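Local atomic coordinates of L-threonine-O-3-phosphate decarboxylase (Porphyromonas gingivalis, PDB entry 3FKD), a protein that probably binds pyridoxal 5'-phosphate and is thought to decarboxylate L-threonine O-3-phosphate. Residues 253-264 with 321-332. Residues are numbered along the deposited sequence; the frame is centred on the assembly and turned at random.
Sequences WQRNTVDFITAL and TTQRPAQNQLFI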
ATOM      1  N   TRP A 253       9.415 -11.528 -28.049  1.00 27.57           N
ATOM      2  CA  TRP A 253      10.074 -11.896 -26.801  1.00 26.77           C
ATOM      3  C   TRP A 253      10.236 -13.427 -26.629  1.00 25.42           C
ATOM      4  O   TRP A 253      11.272 -13.915 -26.201  1.00 24.64           O
ATOM      5  CB  TRP A 253       9.260 -11.351 -25.639  1.00 25.01           C
ATOM      6  CG  TRP A 253      10.034 -11.172 -24.359  1.00 25.13           C
ATOM      7  CD1 TRP A 253      11.396 -11.200 -24.193  1.00 23.32           C
ATOM      8  CD2 TRP A 253       9.474 -10.870 -23.074  1.00 23.84           C
ATOM      9  NE1 TRP A 253      11.712 -10.972 -22.875  1.00 22.40           N
ATOM     10  CE2 TRP A 253      10.552 -10.739 -22.171  1.00 23.11           C
ATOM     11  CE3 TRP A 253       8.164 -10.678 -22.599  1.00 21.70           C
ATOM     12  CZ2 TRP A 253      10.357 -10.433 -20.817  1.00 22.38           C
ATOM     13  CZ3 TRP A 253       7.975 -10.392 -21.264  1.00 22.47           C
ATOM     14  CH2 TRP A 253       9.068 -10.274 -20.381  1.00 21.99           C
ATOM     15  N   GLN A 254       9.171 -14.149 -26.939  1.00 25.53           N
ATOM     16  CA  GLN A 254       9.060 -15.589 -26.814  1.00 25.96           C
ATOM     17  C   GLN A 254      10.102 -16.211 -27.734  1.00 27.18           C
ATOM     18  O   GLN A 254      10.806 -17.137 -27.367  1.00 27.92           O
ATOM     19  CB  GLN A 254       7.652 -15.964 -27.279  1.00 26.87           C
ATOM     20  CG  GLN A 254       7.004 -17.195 -26.756  1.00 30.39           C
ATOM     21  CD  GLN A 254       5.467 -17.087 -26.867  1.00 36.79           C
ATOM     22  OE1 GLN A 254       4.713 -17.280 -25.879  1.00 34.75           O
ATOM     23  NE2 GLN A 254       5.000 -16.729 -28.070  1.00 39.10           N
ATOM     24  N   ARG A 255      10.219 -15.663 -28.934  1.00 25.54           N
ATOM     25  CA  ARG A 255      11.127 -16.188 -29.916  1.00 26.92           C
ATOM     26  C   ARG A 255      12.605 -15.861 -29.613  1.00 26.39           C
ATOM     27  O   ARG A 255      13.470 -16.689 -29.828  1.00 28.29           O
ATOM     28  CB  ARG A 255      10.622 -15.813 -31.339  1.00 31.55           C
ATOM     29  CG  ARG A 255      11.594 -15.270 -32.319  1.00 29.40           C
ATOM     30  CD  ARG A 255      10.895 -14.971 -33.630  1.00 37.16           C
ATOM     31  NE  ARG A 255      10.519 -13.556 -33.824  1.00 39.76           N
ATOM     32  CZ  ARG A 255      11.392 -12.556 -34.011  1.00 41.35           C
ATOM     33  NH1 ARG A 255      12.707 -12.793 -33.992  1.00 41.09           N
ATOM     34  NH2 ARG A 255      10.959 -11.310 -34.203  1.00 39.51           N
ATOM     35  N   ASN A 256      12.905 -14.695 -29.074  1.00 26.76           N
ATOM     36  CA  ASN A 256      14.244 -14.466 -28.544  1.00 26.70           C
ATOM     37  C   ASN A 256      14.570 -15.411 -27.390  1.00 28.18           C
ATOM     38  O   ASN A 256      15.728 -15.642 -27.066  1.00 28.27           O
ATOM     39  CB  ASN A 256      14.374 -13.041 -28.039  1.00 27.42           C
ATOM     40  CG  ASN A 256      14.253 -12.039 -29.135  1.00 30.49           C
ATOM     41  OD1 ASN A 256      14.649 -12.308 -30.271  1.00 30.59           O
ATOM     42  ND2 ASN A 256      13.707 -10.868 -28.817  1.00 27.25           N
ATOM     43  N   THR A 257      13.534 -15.918 -26.736  1.00 26.49           N
ATOM     44  CA  THR A 257      13.713 -16.806 -25.612  1.00 26.93           C
ATOM     45  C   THR A 257      14.149 -18.215 -26.092  1.00 28.07           C
ATOM     46  O   THR A 257      14.966 -18.891 -25.447  1.00 27.46           O
ATOM     47  CB  THR A 257      12.405 -16.910 -24.828  1.00 25.01           C
ATOM     48  OG1 THR A 257      12.120 -15.652 -24.218  1.00 28.27           O
ATOM     49  CG2 THR A 257      12.509 -17.947 -23.776  1.00 24.57           C
ATOM     50  N   VAL A 258      13.565 -18.654 -27.205  1.00 24.19           N
ATOM     51  CA  VAL A 258      13.964 -19.892 -27.821  1.00 25.25           C
ATOM     52  C   VAL A 258      15.437 -19.801 -28.253  1.00 26.13           C
ATOM     53  O   VAL A 258      16.219 -20.650 -27.871  1.00 26.14           O
ATOM     54  CB  VAL A 258      13.049 -20.228 -28.995  1.00 26.88           C
ATOM     55  CG1 VAL A 258      13.619 -21.373 -29.830  1.00 21.89           C
ATOM     56  CG2 VAL A 258      11.640 -20.505 -28.500  1.00 23.60           C
ATOM     57  N   ASP A 259      15.827 -18.765 -29.006  1.00 26.66           N
ATOM     58  CA  ASP A 259      17.244 -18.601 -29.370  1.00 27.63           C
ATOM     59  C   ASP A 259      18.144 -18.486 -28.139  1.00 29.69           C
ATOM     60  O   ASP A 259      19.330 -18.800 -28.203  1.00 29.66           O
ATOM     61  CB  ASP A 259      17.526 -17.383 -30.250  1.00 26.69           C
ATOM     62  CG  ASP A 259      16.600 -17.264 -31.442  1.00 28.15           C
ATOM     63  OD1 ASP A 259      15.913 -18.242 -31.810  1.00 26.27           O
ATOM     64  OD2 ASP A 259      16.568 -16.143 -32.005  1.00 29.46           O
ATOM     65  N   PHE A 260      17.589 -18.017 -27.021  1.00 28.97           N
ATOM     66  CA  PHE A 260      18.365 -17.908 -25.791  1.00 27.64           C
ATOM     67  C   PHE A 260      18.545 -19.281 -25.132  1.00 29.28           C
ATOM     68  O   PHE A 260      19.657 -19.634 -24.744  1.00 29.17           O
ATOM     69  CB  PHE A 260      17.698 -16.920 -24.842  1.00 30.38           C
ATOM     70  CG  PHE A 260      18.582 -16.431 -23.709  1.00 29.33           C
ATOM     71  CD1 PHE A 260      19.946 -16.615 -23.731  1.00 28.59           C
ATOM     72  CD2 PHE A 260      18.031 -15.722 -22.655  1.00 26.84           C
ATOM     73  CE1 PHE A 260      20.740 -16.141 -22.713  1.00 27.69           C
ATOM     74  CE2 PHE A 260      18.831 -15.252 -21.655  1.00 27.89           C
ATOM     75  CZ  PHE A 260      20.190 -15.477 -21.680  1.00 27.74           C
ATOM     76  N   ILE A 261      17.460 -20.053 -25.039  1.00 27.83           N
ATOM     77  CA  ILE A 261      17.486 -21.356 -24.385  1.00 27.92           C
ATOM     78  C   ILE A 261      18.319 -22.402 -25.127  1.00 31.78           C
ATOM     79  O   ILE A 261      18.995 -23.226 -24.511  1.00 33.51           O
ATOM     80  CB  ILE A 261      16.064 -21.880 -24.110  1.00 29.52           C
ATOM     81  CG1 ILE A 261      15.367 -20.964 -23.062  1.00 28.39           C
ATOM     82  CG2 ILE A 261      16.134 -23.312 -23.606  1.00 26.97           C
ATOM     83  CD1 ILE A 261      13.918 -21.321 -22.731  1.00 23.39           C
ATOM     84  N   THR A 262      18.271 -22.341 -26.451  1.00 30.45           N
ATOM     85  CA  THR A 262      19.046 -23.184 -27.340  1.00 28.55           C
ATOM     86  C   THR A 262      20.532 -22.981 -27.118  1.00 30.97           C
ATOM     87  O   THR A 262      21.300 -23.945 -26.932  1.00 35.32           O
ATOM     88  CB  THR A 262      18.746 -22.819 -28.801  1.00 29.38           C
ATOM     89  OG1 THR A 262      17.359 -23.064 -29.090  1.00 28.19           O
ATOM     90  CG2 THR A 262      19.642 -23.605 -29.738  1.00 28.53           C
ATOM     91  N   ALA A 263      20.961 -21.733 -27.181  1.00 29.19           N
ATOM     92  CA  ALA A 263      22.347 -21.435 -26.896  1.00 29.50           C
ATOM     93  C   ALA A 263      22.702 -21.894 -25.485  1.00 34.49           C
ATOM     94  O   ALA A 263      23.741 -22.531 -25.304  1.00 36.98           O
ATOM     95  CB  ALA A 263      22.646 -19.974 -27.083  1.00 26.95           C
ATOM     96  N   LEU A 264      21.851 -21.619 -24.488  1.00 29.42           N
ATOM     97  CA  LEU A 264      22.181 -22.060 -23.153  1.00 30.34           C
ATOM     98  C   LEU A 264      22.379 -23.589 -23.001  1.00 35.22           C
ATOM     99  O   LEU A 264      23.290 -24.031 -22.287  1.00 35.64           O
ATOM    100  CB  LEU A 264      21.202 -21.523 -22.108  1.00 32.02           C
ATOM    101  CG  LEU A 264      21.380 -20.030 -21.763  1.00 31.27           C
ATOM    102  CD1 LEU A 264      20.230 -19.527 -20.953  1.00 26.63           C
ATOM    103  CD2 LEU A 264      22.684 -19.702 -21.084  1.00 30.07           C
ATOM    104  N   THR A 321      15.417 -14.067 -17.015  1.00 20.15           N
ATOM    105  CA  THR A 321      14.522 -13.487 -18.011  1.00 21.24           C
ATOM    106  C   THR A 321      15.247 -13.019 -19.269  1.00 21.53           C
ATOM    107  O   THR A 321      16.147 -12.186 -19.206  1.00 22.60           O
ATOM    108  CB  THR A 321      13.753 -12.254 -17.467  1.00 21.91           C
ATOM    109  OG1 THR A 321      13.209 -12.574 -16.191  1.00 21.86           O
ATOM    110  CG2 THR A 321      12.623 -11.821 -18.438  1.00 18.53           C
ATOM    111  N   THR A 322      14.813 -13.531 -20.413  1.00 21.48           N
ATOM    112  CA  THR A 322      15.281 -13.069 -21.723  1.00 22.27           C
ATOM    113  C   THR A 322      15.292 -11.538 -21.873  1.00 21.13           C
ATOM    114  O   THR A 322      14.264 -10.894 -21.803  1.00 20.84           O
ATOM    115  CB  THR A 322      14.396 -13.673 -22.806  1.00 23.59           C
ATOM    116  OG1 THR A 322      14.388 -15.093 -22.646  1.00 24.93           O
ATOM    117  CG2 THR A 322      14.823 -13.230 -24.257  1.00 24.18           C
ATOM    118  N   GLN A 323      16.477 -10.992 -22.080  1.00 22.65           N
ATOM    119  CA  GLN A 323      16.689  -9.581 -22.347  1.00 24.28           C
ATOM    120  C   GLN A 323      16.839  -9.382 -23.866  1.00 26.55           C
ATOM    121  O   GLN A 323      16.286 -10.151 -24.634  1.00 26.43           O
ATOM    122  CB  GLN A 323      17.893  -9.087 -21.549  1.00 23.66           C
ATOM    123  CG  GLN A 323      17.690  -9.195 -20.010  1.00 24.39           C
ATOM    124  CD  GLN A 323      16.329  -8.563 -19.532  1.00 24.27           C
ATOM    125  OE1 GLN A 323      16.058  -7.393 -19.791  1.00 22.47           O
ATOM    126  NE2 GLN A 323      15.483  -9.363 -18.894  1.00 20.45           N
ATOM    127  N   ARG A 324      17.538  -8.362 -24.326  1.00 27.23           N
ATOM    128  CA  ARG A 324      17.710  -8.235 -25.796  1.00 31.31           C
ATOM    129  C   ARG A 324      18.688  -9.292 -26.423  1.00 30.67           C
ATOM    130  O   ARG A 324      19.535  -9.855 -25.729  1.00 31.27           O
ATOM    131  CB  ARG A 324      18.167  -6.826 -26.159  1.00 29.71           C
ATOM    132  CG  ARG A 324      17.136  -5.768 -25.888  1.00 31.91           C
ATOM    133  CD  ARG A 324      17.776  -4.381 -25.985  1.00 35.56           C
ATOM    134  NE  ARG A 324      16.894  -3.328 -25.488  1.00 40.92           N
ATOM    135  CZ  ARG A 324      17.219  -2.036 -25.426  1.00 43.98           C
ATOM    136  NH1 ARG A 324      16.336  -1.161 -24.960  1.00 47.60           N
ATOM    137  NH2 ARG A 324      18.419  -1.615 -25.824  1.00 41.86           N
ATOM    138  N   PRO A 325      18.578  -9.559 -27.733  1.00 30.65           N
ATOM    139  CA  PRO A 325      19.482 -10.567 -28.316  1.00 30.89           C
ATOM    140  C   PRO A 325      20.953 -10.253 -28.075  1.00 32.53           C
ATOM    141  O   PRO A 325      21.650 -11.077 -27.466  1.00 34.53           O
ATOM    142  CB  PRO A 325      19.149 -10.527 -29.795  1.00 25.54           C
ATOM    143  CG  PRO A 325      17.735 -10.120 -29.838  1.00 31.25           C
ATOM    144  CD  PRO A 325      17.585  -9.095 -28.718  1.00 29.89           C
ATOM    145  N   ALA A 326      21.410  -9.080 -28.487  1.00 29.38           N
ATOM    146  CA  ALA A 326      22.766  -8.675 -28.148  1.00 31.16           C
ATOM    147  C   ALA A 326      23.116  -8.868 -26.648  1.00 32.84           C
ATOM    148  O   ALA A 326      24.214  -9.262 -26.332  1.00 37.63           O
ATOM    149  CB  ALA A 326      23.053  -7.245 -28.604  1.00 27.43           C
ATOM    150  N   GLN A 327      22.207  -8.589 -25.725  1.00 32.45           N
ATOM    151  CA  GLN A 327      22.529  -8.764 -24.302  1.00 32.48           C
ATOM    152  C   GLN A 327      22.568 -10.240 -23.987  1.00 32.97           C
ATOM    153  O   GLN A 327      23.346 -10.675 -23.164  1.00 34.08           O
ATOM    154  CB  GLN A 327      21.470  -8.091 -23.408  1.00 33.10           C
ATOM    155  CG  GLN A 327      21.788  -6.640 -22.968  1.00 33.15           C
ATOM    156  CD  GLN A 327      20.591  -5.700 -23.016  1.00 28.62           C
ATOM    157  OE1 GLN A 327      19.434  -6.112 -23.145  1.00 28.71           O
ATOM    158  NE2 GLN A 327      20.880  -4.426 -22.956  1.00 26.65           N
ATOM    159  N   ASN A 328      21.680 -10.998 -24.631  1.00 34.08           N
ATOM    160  CA  ASN A 328      21.581 -12.431 -24.419  1.00 33.02           C
ATOM    161  C   ASN A 328      22.868 -13.069 -24.915  1.00 34.48           C
ATOM    162  O   ASN A 328      23.467 -13.899 -24.244  1.00 33.12           O
ATOM    163  CB  ASN A 328      20.367 -13.034 -25.152  1.00 30.29           C
ATOM    164  CG  ASN A 328      19.041 -12.487 -24.657  1.00 29.68           C
ATOM    165  OD1 ASN A 328      18.955 -11.924 -23.568  1.00 28.11           O
ATOM    166  ND2 ASN A 328      17.991 -12.657 -25.467  1.00 29.55           N
ATOM    167  N   GLN A 329      23.298 -12.646 -26.096  1.00 36.30           N
ATOM    168  CA  GLN A 329      24.513 -13.182 -26.687  1.00 39.34           C
ATOM    169  C   GLN A 329      25.661 -12.961 -25.694  1.00 39.84           C
ATOM    170  O   GLN A 329      26.385 -13.883 -25.314  1.00 41.59           O
ATOM    171  CB  GLN A 329      24.779 -12.517 -28.046  1.00 38.97           C
ATOM    172  CG  GLN A 329      25.868 -13.185 -28.900  1.00 51.72           C
ATOM    173  CD  GLN A 329      25.458 -14.558 -29.486  1.00 59.64           C
ATOM    174  OE1 GLN A 329      24.562 -15.238 -28.951  1.00 59.55           O
ATOM    175  NE2 GLN A 329      26.121 -14.967 -30.591  1.00 55.00           N
ATOM    176  N   LEU A 330      25.777 -11.730 -25.230  1.00 37.87           N
ATOM    177  CA  LEU A 330      26.834 -11.347 -24.321  1.00 40.21           C
ATOM    178  C   LEU A 330      26.714 -11.986 -22.917  1.00 42.68           C
ATOM    179  O   LEU A 330      27.691 -12.034 -22.156  1.00 45.43           O
ATOM    180  CB  LEU A 330      26.832  -9.840 -24.222  1.00 39.49           C
ATOM    181  CG  LEU A 330      27.838  -9.206 -23.288  1.00 46.06           C
ATOM    182  CD1 LEU A 330      29.187  -9.897 -23.435  1.00 46.57           C
ATOM    183  CD2 LEU A 330      27.900  -7.702 -23.610  1.00 47.98           C
ATOM    184  N   PHE A 331      25.533 -12.488 -22.578  1.00 36.95           N
ATOM    185  CA  PHE A 331      25.363 -13.201 -21.324  1.00 37.47           C
ATOM    186  C   PHE A 331      25.864 -14.637 -21.462  1.00 37.81           C
ATOM    187  O   PHE A 331      26.345 -15.238 -20.509  1.00 36.86           O
ATOM    188  CB  PHE A 331      23.893 -13.154 -20.895  1.00 35.83           C
ATOM    189  CG  PHE A 331      23.542 -14.121 -19.813  1.00 32.46           C
ATOM    190  CD1 PHE A 331      23.187 -13.672 -18.561  1.00 31.57           C
ATOM    191  CD2 PHE A 331      23.545 -15.483 -20.053  1.00 33.92           C
ATOM    192  CE1 PHE A 331      22.843 -14.574 -17.557  1.00 31.77           C
ATOM    193  CE2 PHE A 331      23.220 -16.390 -19.061  1.00 31.02           C
ATOM    194  CZ  PHE A 331      22.867 -15.940 -17.819  1.00 32.43           C
ATOM    195  N   ILE A 332      25.750 -15.180 -22.668  1.00 40.14           N
ATOM    196  CA  ILE A 332      26.280 -16.509 -22.959  1.00 41.22           C
ATOM    197  C   ILE A 332      27.822 -16.618 -22.816  1.00 42.85           C
ATOM    198  O   ILE A 332      28.332 -17.619 -22.334  1.00 42.76           O
ATOM    199  CB  ILE A 332      25.875 -16.957 -24.356  1.00 41.07           C
ATOM    200  CG1 ILE A 332      24.366 -17.064 -24.447  1.00 35.02           C
ATOM    201  CG2 ILE A 332      26.552 -18.303 -24.704  1.00 39.11           C
ATOM    202  CD1 ILE A 332      23.876 -18.410 -24.052  1.00 35.36           C
TER
HETATM  203  O   HOH W   1      13.953  -9.797 -25.939  1.00 32.40           O
HETATM  204  O   HOH W   2      17.671 -13.997 -28.295  1.00 33.54           O
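Phe-260 carries CG anti to the backbone N (chi1 -164°), Trp-253 likewise, and these torsions lay their rings against residues 321-332. The Phe-260 ring is held on several sides. Asn-328 lies over one face, with CB 3.9 Å from the ring centroid in a CH-pi contact. Its amide runs on across the same face, nearly parallel to the ring, with OD1 above CE2. Leu-264 CD1 covers the opposite face, toward the rim. The edge of Phe-260 points at the face of Phe-331 in an offset edge-to-face pair, centroids 5.5 Å apart and planes at 86°. Ile-332 CD1 also sits at this edge and packs between Ala-263 CB, at 3.6 Å, and Leu-264 CD2.

Hydrogen bonds gather at the N-terminal end of both segments. Trp-253 NE1 gives a nearly straight hydrogen bond of 2.8 Å to Thr-322 O, which lies in the indole plane. Thr-321 CG2 packs 3.6 Å from Trp-253 CZ2. Thr-257 OG1 donates to Trp-253 O one turn back and lies 2.8 Å from Thr-322 OG1. The Thr-322 hydroxyl also has a weak bond to Thr-278 O. Two waters bridge the segments. One joins Asn-256 ND2 to Gln-323 O, the other Asn-256 O to Asn-328 ND2. Pro-325 CG rests against the Asn-256 amide.

The helix segments run nearly parallel, 12° apart, with axes 10.4 Å from each other. The contact lies on the five-stranded sheet, consistent with the small C-terminal domain of fold-type I pyridoxal phosphate enzymes. Phe-260 and Phe-331 both rest on Ile-320 of strand 317-321. Leu-264 reaches Phe-280 of strand 279-284, and Phe-331 reaches Met-302 and Ile-304 of strand 302-306. Helices 250-266 and 325-339 thus pack side by side against this mixed sheet.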